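Local atomic coordinates of nitrogenase molybdenum-iron protein alpha chain (Clostridium pasteurianum, PDB entry 4WES), a protein that forms, with its beta chain, the molybdenum-iron component of nitrogenase, which reduces dinitrogen to ammonium at a molybdenum-iron-sulfur-carbon cluster. Residues Pro35-Asn40 with Ala370-Glu376; Gly98-Asn102 with Met133-Ala137; Ser107-Gln111 with Lys122-Ala126; Val228-Tyr234 with Leu296-Ala300. All coordinates share one frame; numbering follows the deposited sequence.

Contact 1 of 4, residues Pro35-Asn40 with Ala370-Glu376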
loop_
_atom_site.group_PDB
_atom_site.type_symbol
_atom_site.label_atom_id
_atom_site.label_comp_id
_atom_site.label_asym_id
_atom_site.label_seq_id
_atom_site.Cartn_x
_atom_site.Cartn_y
_atom_site.Cartn_z
ATOM N N PRO A 35 38.683 -33.823 -19.580
ATOM C CA PRO A 35 38.945 -33.115 -20.820
ATOM C C PRO A 35 39.459 -31.711 -20.583
ATOM O O PRO A 35 39.055 -31.038 -19.638
ATOM C CB PRO A 35 37.577 -33.048 -21.495
ATOM C CG PRO A 35 36.599 -33.162 -20.372
ATOM C CD PRO A 35 37.254 -34.104 -19.387
ATOM N N GLU A 36 40.311 -31.255 -21.473
ATOM C CA GLU A 36 40.764 -29.874 -21.465
ATOM C C GLU A 36 39.691 -28.951 -22.044
ATOM O O GLU A 36 39.101 -29.261 -23.084
ATOM C CB GLU A 36 42.040 -29.782 -22.285
ATOM C CG GLU A 36 42.589 -28.412 -22.499
ATOM C CD GLU A 36 44.018 -28.397 -23.060
ATOM O OE1 GLU A 36 44.462 -27.263 -23.382
ATOM O OE2 GLU A 36 44.679 -29.476 -23.170
ATOM N N ILE A 37 39.488 -27.820 -21.377
ATOM C CA ILE A 37 38.526 -26.822 -21.813
ATOM C C ILE A 37 39.304 -25.589 -22.253
ATOM O O ILE A 37 40.448 -25.365 -21.807
ATOM C CB ILE A 37 37.499 -26.507 -20.695
ATOM C CG1 ILE A 37 36.211 -25.864 -21.251
ATOM C CG2 ILE A 37 38.115 -25.656 -19.576
ATOM C CD1 ILE A 37 35.064 -25.858 -20.266
ATOM N N VAL A 38 38.674 -24.766 -23.081
ATOM C CA VAL A 38 39.135 -23.420 -23.395
ATOM C C VAL A 38 38.353 -22.472 -22.498
ATOM O O VAL A 38 37.136 -22.554 -22.430
ATOM C CB VAL A 38 38.947 -23.070 -24.882
ATOM C CG1 VAL A 38 39.443 -21.643 -25.143
ATOM C CG2 VAL A 38 39.695 -24.055 -25.761
ATOM N N ALA A 39 39.062 -21.575 -21.802
ATOM C CA ALA A 39 38.447 -20.646 -20.867
ATOM C C ALA A 39 39.252 -19.358 -20.825
ATOM O O ALA A 39 40.404 -19.315 -21.279
ATOM C CB ALA A 39 38.377 -21.274 -19.490
ATOM N N ASN A 40 38.658 -18.307 -20.270
ATOM C CA ASN A 40 39.355 -17.037 -20.101
ATOM C C ASN A 40 39.901 -16.485 -21.403
ATOM O O ASN A 40 41.001 -15.955 -21.464
ATOM C CB ASN A 40 40.448 -17.185 -19.023
ATOM C CG ASN A 40 41.105 -15.859 -18.637
ATOM O OD1 ASN A 40 42.343 -15.828 -18.344
ATOM N ND2 ASN A 40 40.359 -14.815 -18.611
ATOM N N ALA A 370 35.775 -18.043 -15.250
ATOM C CA ALA A 370 36.813 -18.824 -14.606
ATOM C C ALA A 370 37.892 -19.193 -15.621
ATOM O O ALA A 370 37.695 -19.144 -16.833
ATOM C CB ALA A 370 36.224 -20.085 -13.994
ATOM N N HIS A 371 39.035 -19.623 -15.100
ATOM C CA HIS A 371 40.154 -19.997 -15.919
ATOM C C HIS A 371 40.244 -21.531 -15.979
ATOM O O HIS A 371 39.546 -22.232 -15.239
ATOM C CB HIS A 371 41.470 -19.397 -15.398
ATOM C CG HIS A 371 41.475 -17.902 -15.306
ATOM N ND1 HIS A 371 42.627 -17.213 -15.004
ATOM C CD2 HIS A 371 40.496 -16.967 -15.367
ATOM C CE1 HIS A 371 42.358 -15.923 -14.917
ATOM N NE2 HIS A 371 41.074 -15.740 -15.129
ATOM N N ARG A 372 41.156 -22.055 -16.808
ATOM C CA ARG A 372 41.265 -23.507 -16.932
ATOM C C ARG A 372 41.528 -24.165 -15.584
ATOM O O ARG A 372 41.043 -25.275 -15.348
ATOM C CB ARG A 372 42.354 -23.890 -17.930
ATOM C CG ARG A 372 41.925 -23.751 -19.388
ATOM C CD ARG A 372 43.006 -24.245 -20.329
ATOM N NE ARG A 372 43.303 -25.648 -20.084
ATOM C CZ ARG A 372 44.514 -26.158 -20.073
ATOM N NH1 ARG A 372 45.560 -25.449 -20.469
ATOM N NH2 ARG A 372 44.668 -27.408 -19.694
ATOM N N ASP A 373 42.294 -23.517 -14.695
ATOM C CA ASP A 373 42.575 -24.109 -13.392
ATOM C C ASP A 373 41.320 -24.308 -12.539
ATOM O O ASP A 373 41.269 -25.235 -11.690
ATOM C CB ASP A 373 43.677 -23.363 -12.611
ATOM C CG ASP A 373 43.597 -21.838 -12.693
ATOM O OD1 ASP A 373 43.418 -21.267 -13.778
ATOM O OD2 ASP A 373 43.830 -21.231 -11.629
ATOM N N ASP A 374 40.340 -23.413 -12.651
ATOM C CA ASP A 374 39.091 -23.597 -11.905
ATOM C C ASP A 374 38.290 -24.788 -12.426
ATOM O O ASP A 374 37.574 -25.437 -11.661
ATOM C CB ASP A 374 38.247 -22.340 -11.958
ATOM C CG ASP A 374 39.007 -21.138 -11.424
ATOM O OD1 ASP A 374 39.223 -21.071 -10.199
ATOM O OD2 ASP A 374 39.413 -20.318 -12.265
ATOM N N TYR A 375 38.333 -25.020 -13.741
ATOM C CA TYR A 375 37.654 -26.172 -14.347
ATOM C C TYR A 375 38.405 -27.472 -14.112
ATOM O O TYR A 375 37.799 -28.482 -13.736
ATOM C CB TYR A 375 37.482 -25.948 -15.838
ATOM C CG TYR A 375 36.466 -24.910 -16.268
ATOM C CD1 TYR A 375 35.111 -25.209 -16.303
ATOM C CD2 TYR A 375 36.849 -23.628 -16.651
ATOM C CE1 TYR A 375 34.158 -24.292 -16.751
ATOM C CE2 TYR A 375 35.926 -22.706 -17.110
ATOM C CZ TYR A 375 34.570 -23.036 -17.166
ATOM O OH TYR A 375 33.630 -22.159 -17.596
ATOM N N GLU A 376 39.710 -27.473 -14.379
ATOM C CA GLU A 376 40.538 -28.670 -14.514
ATOM C C GLU A 376 41.442 -28.937 -13.327
ATOM O O GLU A 376 42.054 -30.012 -13.240
ATOM C CB GLU A 376 41.397 -28.557 -15.766
ATOM C CG GLU A 376 40.630 -28.388 -17.077
ATOM C CD GLU A 376 41.509 -28.155 -18.274
ATOM O OE1 GLU A 376 42.544 -28.876 -18.387
ATOM O OE2 GLU A 376 41.195 -27.263 -19.102
HETATM O O HOH W 1 36.145 -18.126 -18.902
#
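I37 and E376 are joined by the one direct hydrogen bond between 35-40 and 370-376: I37 N gives its hydrogen to E376 OE2 at 2.9 Å and 173°, almost straight, yet from above the carboxylate plane. From the opposite face of that plane R372 NE reaches the same oxygen, while R372 NH2 donates to E376 OE1, a side-on grip by two nitrogens that fixes the carboxylate one helical turn on. The close-packed part lies beside this knot. I37 CD1 sits over one face of the Y375 ring, 4.1 Å from its centroid, because CG1 stands anti to the backbone N (chi1 -160°) and the chain continues outward; I37 CG2 meets Y375 CG at 3.8 Å, and A39 CB approaches Y375 CE2. The Y375 hydroxyl is anchored beyond, by D442 and F367 N. At the other end the N40 amide stacks on the H371 imidazole, planes 4° apart, with OD1 over the ring centre; H371 NE2 is turned to S183. H371 is the N-cap of helix 372-376, its N bonded to D374 OD2. A water accepts from N40 N and lies 2.8 Å from A370 O, to which it can donate. The exposed side is looser. There the E36 carboxylate lies stacked on the R372 guanidinium, and OE1 is 3.6 Å from NH1, a long ion pair resting on charge alone. The E36-R372-E376 salt-bridge network thus spans a short helix, with apolar packing and an amide-imidazole stack beside it, and the A370 side chain lies about 7 Å from the iron-sulfur-molybdenum cluster.

Contact 2 of 4, residues Gly98-Asn102 with Met133-Ala137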
loop_
_atom_site.group_PDB
_atom_site.type_symbol
_atom_site.label_atom_id
_atom_site.label_comp_id
_atom_site.label_asym_id
_atom_site.label_seq_id
_atom_site.Cartn_x
_atom_site.Cartn_y
_atom_site.Cartn_z
ATOM N N GLY A 98 32.203 1.669 14.304
ATOM C CA GLY A 98 33.026 2.056 13.199
ATOM C C GLY A 98 32.271 2.555 12.002
ATOM O O GLY A 98 31.058 2.369 11.899
ATOM N N LEU A 99 32.997 3.148 11.059
ATOM C CA LEU A 99 32.429 3.662 9.814
ATOM C C LEU A 99 31.892 2.558 8.929
ATOM O O LEU A 99 32.423 1.465 8.857
ATOM C CB LEU A 99 33.484 4.464 9.056
ATOM C CG LEU A 99 34.012 5.720 9.748
ATOM C CD1 LEU A 99 35.243 6.243 8.991
ATOM C CD2 LEU A 99 32.922 6.774 9.879
ATOM N N ASN A 100 30.855 2.903 8.165
ATOM C CA ASN A 100 30.259 1.954 7.231
ATOM C C ASN A 100 29.658 2.739 6.080
ATOM O O ASN A 100 28.678 3.459 6.276
ATOM C CB ASN A 100 29.161 1.151 7.940
ATOM C CG ASN A 100 28.340 0.300 7.000
ATOM O OD1 ASN A 100 28.787 -0.038 5.896
ATOM N ND2 ASN A 100 27.115 0.005 7.418
ATOM N N PHE A 101 30.240 2.601 4.887
ATOM C CA PHE A 101 29.754 3.317 3.704
ATOM C C PHE A 101 28.970 2.429 2.742
ATOM O O PHE A 101 28.714 2.835 1.588
ATOM C CB PHE A 101 30.916 4.001 2.989
ATOM C CG PHE A 101 31.693 4.942 3.886
ATOM C CD1 PHE A 101 31.142 6.120 4.321
ATOM C CD2 PHE A 101 32.966 4.615 4.340
ATOM C CE1 PHE A 101 31.809 6.962 5.174
ATOM C CE2 PHE A 101 33.650 5.474 5.193
ATOM C CZ PHE A 101 33.064 6.641 5.616
ATOM N N ASN A 102 28.509 1.270 3.197
ATOM C CA ASN A 102 27.724 0.358 2.319
ATOM C C ASN A 102 26.557 0.971 1.649
ATOM O O ASN A 102 26.165 0.496 0.576
ATOM C CB ASN A 102 27.101 -0.840 3.115
ATOM C CG ASN A 102 27.845 -2.144 2.906
ATOM O OD1 ASN A 102 29.078 -2.163 2.855
ATOM N ND2 ASN A 102 27.112 -3.304 2.813
ATOM N N MET A 133 34.690 15.301 4.383
ATOM C CA MET A 133 33.351 14.954 4.836
ATOM C C MET A 133 33.316 13.715 5.702
ATOM O O MET A 133 32.509 13.638 6.624
ATOM C CB MET A 133 32.430 14.737 3.622
ATOM C CG MET A 133 32.147 16.033 2.922
ATOM S SD MET A 133 31.185 15.843 1.411
ATOM C CE MET A 133 29.600 15.442 2.108
ATOM N N PHE A 134 34.148 12.729 5.381
ATOM C CA PHE A 134 33.958 11.378 5.938
ATOM C C PHE A 134 35.097 10.841 6.771
ATOM O O PHE A 134 34.893 9.897 7.524
ATOM C CB PHE A 134 33.624 10.397 4.804
ATOM C CG PHE A 134 32.398 10.786 4.042
ATOM C CD1 PHE A 134 31.174 10.864 4.673
ATOM C CD2 PHE A 134 32.472 11.110 2.713
ATOM C CE1 PHE A 134 30.048 11.276 3.989
ATOM C CE2 PHE A 134 31.351 11.523 2.025
ATOM C CZ PHE A 134 30.136 11.605 2.661
ATOM N N HIS A 135 36.288 11.432 6.638
ATOM C CA HIS A 135 37.486 10.969 7.359
ATOM C C HIS A 135 37.555 9.441 7.418
ATOM O O HIS A 135 37.628 8.855 8.522
ATOM C CB HIS A 135 37.590 11.591 8.761
ATOM C CG HIS A 135 37.774 13.062 8.693
ATOM N ND1 HIS A 135 36.718 13.944 8.681
ATOM C CD2 HIS A 135 38.894 13.810 8.561
ATOM C CE1 HIS A 135 37.176 15.174 8.561
ATOM N NE2 HIS A 135 38.496 15.123 8.490
ATOM N N PRO A 136 37.601 8.780 6.267
ATOM C CA PRO A 136 37.625 7.327 6.275
ATOM C C PRO A 136 39.024 6.757 6.608
ATOM O O PRO A 136 40.001 7.504 6.709
ATOM C CB PRO A 136 37.235 6.998 4.834
ATOM C CG PRO A 136 37.918 8.110 4.075
ATOM C CD PRO A 136 37.707 9.337 4.912
ATOM N N ALA A 137 39.118 5.437 6.700
ATOM C CA ALA A 137 40.394 4.783 6.931
ATOM C C ALA A 137 41.330 4.937 5.736
ATOM O O ALA A 137 42.550 4.956 5.868
ATOM C CB ALA A 137 40.167 3.325 7.244
#
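F101 and F134 meet as an offset edge-to-face pair, the edge of F101 turned to the face of F134, with centroids 5.7 Å apart and planes at 70°. F101 CE1 comes nearest the F134 ring, 4.0 Å from F134 CD1, while F101 CZ lies 3.9 Å from F134 CB, the point where the side chain leaves the end of helix 120-134. On the other side of CZ, F101 CE2 touches P136 CB at 3.9 Å, the aromatic and proline side chains crossing at about a right angle. L99 adds one methyl: CD1 lies 3.6 Å from H135 O and 3.8 Å from P136 CA, over the backbone where the chain leaves the helix.

A second layer sets these groups. H135, with positive phi, is the first residue to depart from helical angles, and the turn there carries P136 round beside F101. On the other segment an Asx turn shapes the loop, N102 N donating to N100 OD1 at 3.0 Å from above the carbonyl plane, while the N102 side chain bonds to S91. Farther out, V70 of strand 69-74 lies against both F101 and P136, F106 meets the F134 ring, and the beta chain packs its A4 on F101 and I17 on F134. Between the segments the chemistry is almost wholly apolar, the backbone oxygens of F134 and H135 meeting carbon atoms: van der Waals and weak aromatic attraction hold loop to helix end, without a polar bond to fix direction.

Contact 3 of 4, residues Ser107-Gln111 with Lys122-Ala126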
loop_
_atom_site.group_PDB
_atom_site.type_symbol
_atom_site.label_atom_id
_atom_site.label_comp_id
_atom_site.label_asym_id
_atom_site.label_seq_id
_atom_site.Cartn_x
_atom_site.Cartn_y
_atom_site.Cartn_z
ATOM N N SER A 107 31.344 9.032 -6.663
ATOM C CA SER A 107 31.985 9.097 -7.959
ATOM C C SER A 107 32.306 10.519 -8.345
ATOM O O SER A 107 31.891 11.498 -7.706
ATOM C CB SER A 107 31.090 8.524 -9.017
ATOM O OG SER A 107 30.031 9.420 -9.288
ATOM N N THR A 108 33.100 10.648 -9.426
ATOM C CA THR A 108 33.424 11.955 -9.970
ATOM C C THR A 108 32.448 12.385 -11.055
ATOM O O THR A 108 32.546 13.512 -11.535
ATOM C CB THR A 108 34.839 11.964 -10.547
ATOM O OG1 THR A 108 34.946 10.916 -11.514
ATOM C CG2 THR A 108 35.883 11.782 -9.447
ATOM N N ASP A 109 31.470 11.533 -11.417
ATOM C CA ASP A 109 30.378 11.957 -12.287
ATOM C C ASP A 109 30.907 12.737 -13.508
ATOM O O ASP A 109 30.512 13.855 -13.770
ATOM C CB ASP A 109 29.371 12.786 -11.474
ATOM C CG ASP A 109 28.109 13.170 -12.199
ATOM O OD1 ASP A 109 27.729 12.541 -13.217
ATOM O OD2 ASP A 109 27.461 14.110 -11.692
ATOM N N MET A 110 31.812 12.090 -14.242
ATOM C CA MET A 110 32.499 12.773 -15.320
ATOM C C MET A 110 31.504 13.299 -16.360
ATOM O O MET A 110 30.519 12.628 -16.714
ATOM C CB MET A 110 33.552 11.843 -15.929
ATOM C CG MET A 110 34.764 11.525 -15.033
ATOM S SD MET A 110 35.943 10.286 -15.688
ATOM C CE MET A 110 36.183 10.865 -17.352
ATOM N N GLN A 111 31.823 14.504 -16.806
ATOM C CA GLN A 111 31.050 15.213 -17.816
ATOM C C GLN A 111 31.883 15.381 -19.083
ATOM O O GLN A 111 33.073 15.025 -19.113
ATOM C CB GLN A 111 30.654 16.590 -17.260
ATOM C CG GLN A 111 29.853 16.542 -15.985
ATOM C CD GLN A 111 28.496 15.950 -16.230
ATOM O OE1 GLN A 111 27.681 16.523 -16.971
ATOM N NE2 GLN A 111 28.208 14.825 -15.615
ATOM N N LYS A 122 38.982 17.254 -11.176
ATOM C CA LYS A 122 37.768 16.879 -10.503
ATOM C C LYS A 122 38.018 15.714 -9.555
ATOM O O LYS A 122 37.472 15.646 -8.460
ATOM C CB LYS A 122 36.668 16.533 -11.509
ATOM C CG LYS A 122 35.284 16.396 -10.884
ATOM C CD LYS A 122 34.183 16.246 -11.911
ATOM C CE LYS A 122 32.814 16.446 -11.305
ATOM N NZ LYS A 122 31.758 16.144 -12.315
ATOM N N LEU A 123 38.858 14.772 -9.990
ATOM C CA LEU A 123 39.202 13.649 -9.141
ATOM C C LEU A 123 39.905 14.130 -7.860
ATOM O O LEU A 123 39.564 13.704 -6.760
ATOM C CB LEU A 123 40.081 12.640 -9.868
ATOM C CG LEU A 123 40.564 11.468 -9.065
ATOM C CD1 LEU A 123 39.410 10.680 -8.467
ATOM C CD2 LEU A 123 41.454 10.602 -9.922
ATOM N N LYS A 124 40.911 14.994 -8.006
ATOM C CA LYS A 124 41.576 15.558 -6.819
ATOM C C LYS A 124 40.553 16.193 -5.896
ATOM O O LYS A 124 40.554 15.957 -4.680
ATOM C CB LYS A 124 42.586 16.631 -7.272
ATOM C CG LYS A 124 43.093 17.512 -6.142
ATOM C CD LYS A 124 44.137 18.507 -6.600
ATOM C CE LYS A 124 43.636 19.485 -7.614
ATOM N NZ LYS A 124 42.721 20.525 -7.055
ATOM N N ASP A 125 39.689 17.032 -6.450
ATOM C CA ASP A 125 38.720 17.728 -5.640
ATOM C C ASP A 125 37.729 16.804 -4.966
ATOM O O ASP A 125 37.348 17.024 -3.806
ATOM C CB ASP A 125 37.997 18.806 -6.445
ATOM C CG ASP A 125 38.888 19.964 -6.873
ATOM O OD1 ASP A 125 40.001 20.133 -6.342
ATOM O OD2 ASP A 125 38.419 20.744 -7.768
ATOM N N ALA A 126 37.359 15.718 -5.657
ATOM C CA ALA A 126 36.466 14.724 -5.070
ATOM C C ALA A 126 37.120 13.963 -3.939
ATOM O O ALA A 126 36.488 13.654 -2.925
ATOM C CB ALA A 126 35.966 13.760 -6.136
HETATM O O HOH W 2 29.129 16.440 -11.344
#
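Segment 107-111 leaves strand 106-107 as an irregular loop beside helix 120-134, T108 and L123 being nearest with CA atoms 6.1 Å apart, and D109 takes a positive phi of 47° that turns the chain. K122 does the polar work. With CG anti to the backbone N (chi1 -168°) and every later torsion also extended, its chain runs straight out from the helix and sets NZ beside two successive carbonyls. NZ donates to D109 O at 3.0 Å, from above the carbonyl plane, and weakly to T108 O at 2.9 Å; a water takes a further bond from it and passes one on to D109 OD2. From the opposite face of the D109 carbonyl, Q111 NE2 arrives at 3.1 Å with the oxygen in its amide plane, so that this oxygen is held by two donors.

Closer to the helix backbone, T108 CG2 fits against the helix, 3.8 Å from both L123 CA and L123 CD1 and 3.9 Å from A126 CB, while T108 OG1 turns elsewhere to H74 ND1 and G75 N. The D109 carboxylate is bound by K21 and R16 of the beta chain, and S107 pairs with a strand of that chain, which extends the sheet across the interface. The charge of K122 is thus met by the negative ends of two carbonyls and by a water that bridges to D109, whose own charge is probably balanced by the two beta-chain cations.

Contact 4 of 4, residues Val228-Tyr234 with Leu296-Ala300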
loop_
_atom_site.group_PDB
_atom_site.type_symbol
_atom_site.label_atom_id
_atom_site.label_comp_id
_atom_site.label_asym_id
_atom_site.label_seq_id
_atom_site.Cartn_x
_atom_site.Cartn_y
_atom_site.Cartn_z
ATOM N N VAL A 228 30.555 -20.359 13.514
ATOM C CA VAL A 228 31.002 -21.733 13.749
ATOM C C VAL A 228 32.491 -21.802 14.045
ATOM O O VAL A 228 32.921 -22.517 14.952
ATOM C CB VAL A 228 30.604 -22.669 12.576
ATOM C CG1 VAL A 228 31.163 -24.042 12.724
ATOM C CG2 VAL A 228 29.100 -22.750 12.560
ATOM N N LEU A 229 33.298 -21.048 13.308
ATOM C CA LEU A 229 34.746 -21.061 13.533
ATOM C C LEU A 229 35.069 -20.568 14.934
ATOM O O LEU A 229 35.939 -21.144 15.623
ATOM C CB LEU A 229 35.446 -20.195 12.478
ATOM C CG LEU A 229 35.397 -20.747 11.059
ATOM C CD1 LEU A 229 35.914 -19.726 10.053
ATOM C CD2 LEU A 229 36.144 -22.053 10.960
ATOM N N GLU A 230 34.404 -19.503 15.364
ATOM C CA GLU A 230 34.663 -18.966 16.692
ATOM C C GLU A 230 34.174 -19.929 17.791
ATOM O O GLU A 230 34.831 -20.022 18.857
ATOM C CB GLU A 230 34.026 -17.571 16.813
ATOM C CG GLU A 230 34.799 -16.576 15.949
ATOM C CD GLU A 230 34.167 -15.202 15.759
ATOM O OE1 GLU A 230 34.901 -14.317 15.240
ATOM O OE2 GLU A 230 32.991 -14.949 16.130
ATOM N N LYS A 231 33.082 -20.657 17.564
ATOM C CA LYS A 231 32.642 -21.670 18.528
ATOM C C LYS A 231 33.701 -22.766 18.732
ATOM O O LYS A 231 33.893 -23.245 19.855
ATOM C CB LYS A 231 31.347 -22.363 18.057
ATOM C CG LYS A 231 30.045 -21.710 18.399
ATOM C CD LYS A 231 28.886 -22.481 17.762
ATOM C CE LYS A 231 28.610 -23.759 18.502
ATOM N NZ LYS A 231 27.249 -24.254 18.159
ATOM N N ILE A 232 34.395 -23.132 17.664
ATOM C CA ILE A 232 35.415 -24.161 17.768
ATOM C C ILE A 232 36.650 -23.614 18.503
ATOM O O ILE A 232 37.360 -24.374 19.211
ATOM C CB ILE A 232 35.766 -24.688 16.375
ATOM C CG1 ILE A 232 34.562 -25.450 15.811
ATOM C CG2 ILE A 232 36.994 -25.562 16.443
ATOM C CD1 ILE A 232 34.643 -25.728 14.330
ATOM N N GLY A 233 36.912 -22.318 18.330
ATOM C CA GLY A 233 38.030 -21.682 19.031
ATOM C C GLY A 233 39.019 -20.958 18.150
ATOM O O GLY A 233 40.029 -20.461 18.669
ATOM N N TYR A 234 38.773 -20.868 16.858
ATOM C CA TYR A 234 39.657 -20.097 15.997
ATOM C C TYR A 234 39.495 -18.609 16.221
ATOM O O TYR A 234 38.409 -18.127 16.603
ATOM C CB TYR A 234 39.370 -20.401 14.523
ATOM C CG TYR A 234 39.672 -21.842 14.145
ATOM C CD1 TYR A 234 40.990 -22.284 13.977
ATOM C CD2 TYR A 234 38.650 -22.767 13.976
ATOM C CE1 TYR A 234 41.284 -23.593 13.648
ATOM C CE2 TYR A 234 38.928 -24.078 13.651
ATOM C CZ TYR A 234 40.238 -24.500 13.497
ATOM O OH TYR A 234 40.532 -25.791 13.164
ATOM N N LEU A 296 36.281 -28.102 7.993
ATOM C CA LEU A 296 36.610 -28.023 9.408
ATOM C C LEU A 296 37.576 -29.135 9.785
ATOM O O LEU A 296 38.488 -28.950 10.592
ATOM C CB LEU A 296 35.346 -28.087 10.259
ATOM C CG LEU A 296 34.391 -26.902 10.111
ATOM C CD1 LEU A 296 33.122 -27.178 10.917
ATOM C CD2 LEU A 296 35.045 -25.615 10.580
ATOM N N ARG A 297 37.376 -30.331 9.243
ATOM C CA ARG A 297 38.276 -31.437 9.525
ATOM C C ARG A 297 39.669 -31.217 8.916
ATOM O O ARG A 297 40.679 -31.541 9.541
ATOM C CB ARG A 297 37.652 -32.763 9.093
ATOM C CG ARG A 297 36.503 -33.169 10.015
ATOM C CD ARG A 297 35.735 -34.360 9.515
ATOM N NE ARG A 297 34.786 -34.745 10.529
ATOM C CZ ARG A 297 33.766 -35.568 10.326
ATOM N NH1 ARG A 297 33.522 -36.040 9.111
ATOM N NH2 ARG A 297 32.982 -35.885 11.332
ATOM N N ASP A 298 39.731 -30.596 7.749
ATOM C CA ASP A 298 41.038 -30.271 7.157
ATOM C C ASP A 298 41.783 -29.244 8.010
ATOM O O ASP A 298 43.001 -29.332 8.205
ATOM C CB ASP A 298 40.853 -29.701 5.752
ATOM C CG ASP A 298 40.507 -30.747 4.693
ATOM O OD1 ASP A 298 40.739 -31.946 4.915
ATOM O OD2 ASP A 298 40.106 -30.324 3.598
ATOM N N MET A 299 41.040 -28.245 8.481
ATOM C CA MET A 299 41.631 -27.201 9.317
ATOM C C MET A 299 42.184 -27.834 10.592
ATOM O O MET A 299 43.313 -27.540 11.017
ATOM C CB MET A 299 40.592 -26.158 9.700
ATOM C CG MET A 299 40.137 -25.309 8.551
ATOM S SD MET A 299 38.810 -24.198 9.046
ATOM C CE MET A 299 39.738 -23.098 10.111
ATOM N N ALA A 300 41.430 -28.739 11.216
ATOM C CA ALA A 300 41.870 -29.372 12.452
ATOM C C ALA A 300 43.125 -30.212 12.202
ATOM O O ALA A 300 44.035 -30.243 13.024
ATOM C CB ALA A 300 40.766 -30.232 13.036
HETATM O O HOH W 3 38.275 -27.201 12.740
#
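L296, the first residue of the 296-300 segment, pushes its two methyls among three side chains of helix 221-232. CD2 touches L229 CD2 at 3.7 Å and I232 CD1 at 3.8 Å, whereas L296 CD1 lies between I232 CD1 and V228 CG1, at 4.0 and 4.1 Å, the L296 and V228 side chains crossing at about a right angle. Its carbonyl serves a second purpose: a water donates to L296 O at 2.8 Å and is hydrogen-bonded to Y234 OH, lying at the edge of the tyrosine ring in its plane. M299 is the other main partner. Its chain is extended through chi2 and then bends at chi3 (69°), which lays CE over the centre of the Y234 ring, 3.7 Å from the centroid and 12° off the normal. The sulfur stands farther off and oblique, so the methyl, rather than SD, makes the close part of this Met-aromatic contact. CE also meets L229 CD2, and M299 CB lies 3.5 Å from Y234 OH. At A300 the hydroxyl passes near the backbone N without bonding to it.

Y234 reaches this position because helix 221-232 ends just before it. G233, with positive phi, is the C-prime residue of a Schellman motif in which Y234 N bonds to L229 O. I210 of strand 209-215 lies against L229, Y234 and M299 alike. The short helical segments cross at -39° with axes 12.5 Å apart, a spacing bridged by long side chains, as befits two helices packed on one side of the parallel sheet of an alpha/beta domain.

Overall arrangement
From the N terminus, the chain enters contact 1 at 35-40, in the loop after strand 25-27, and returns to it only at 370-376, tying that loop to helix 372-376, which follows strand 361-367 of the mixed sheet; the span so closed holds the other three. Contact 2 opens at 98-102 and closes at 133-137; contact 3 is nested within it, closing a short loop between 107-111 and 122-126. Both use helix 120-134 and join it to the sheet containing strands 69-74 and 106-107, where the beta chain abuts. Contact 4 follows in series, tying helix 221-232 to helix 289-303 beside another parallel sheet. No two contacts touch, and none cross along the chain.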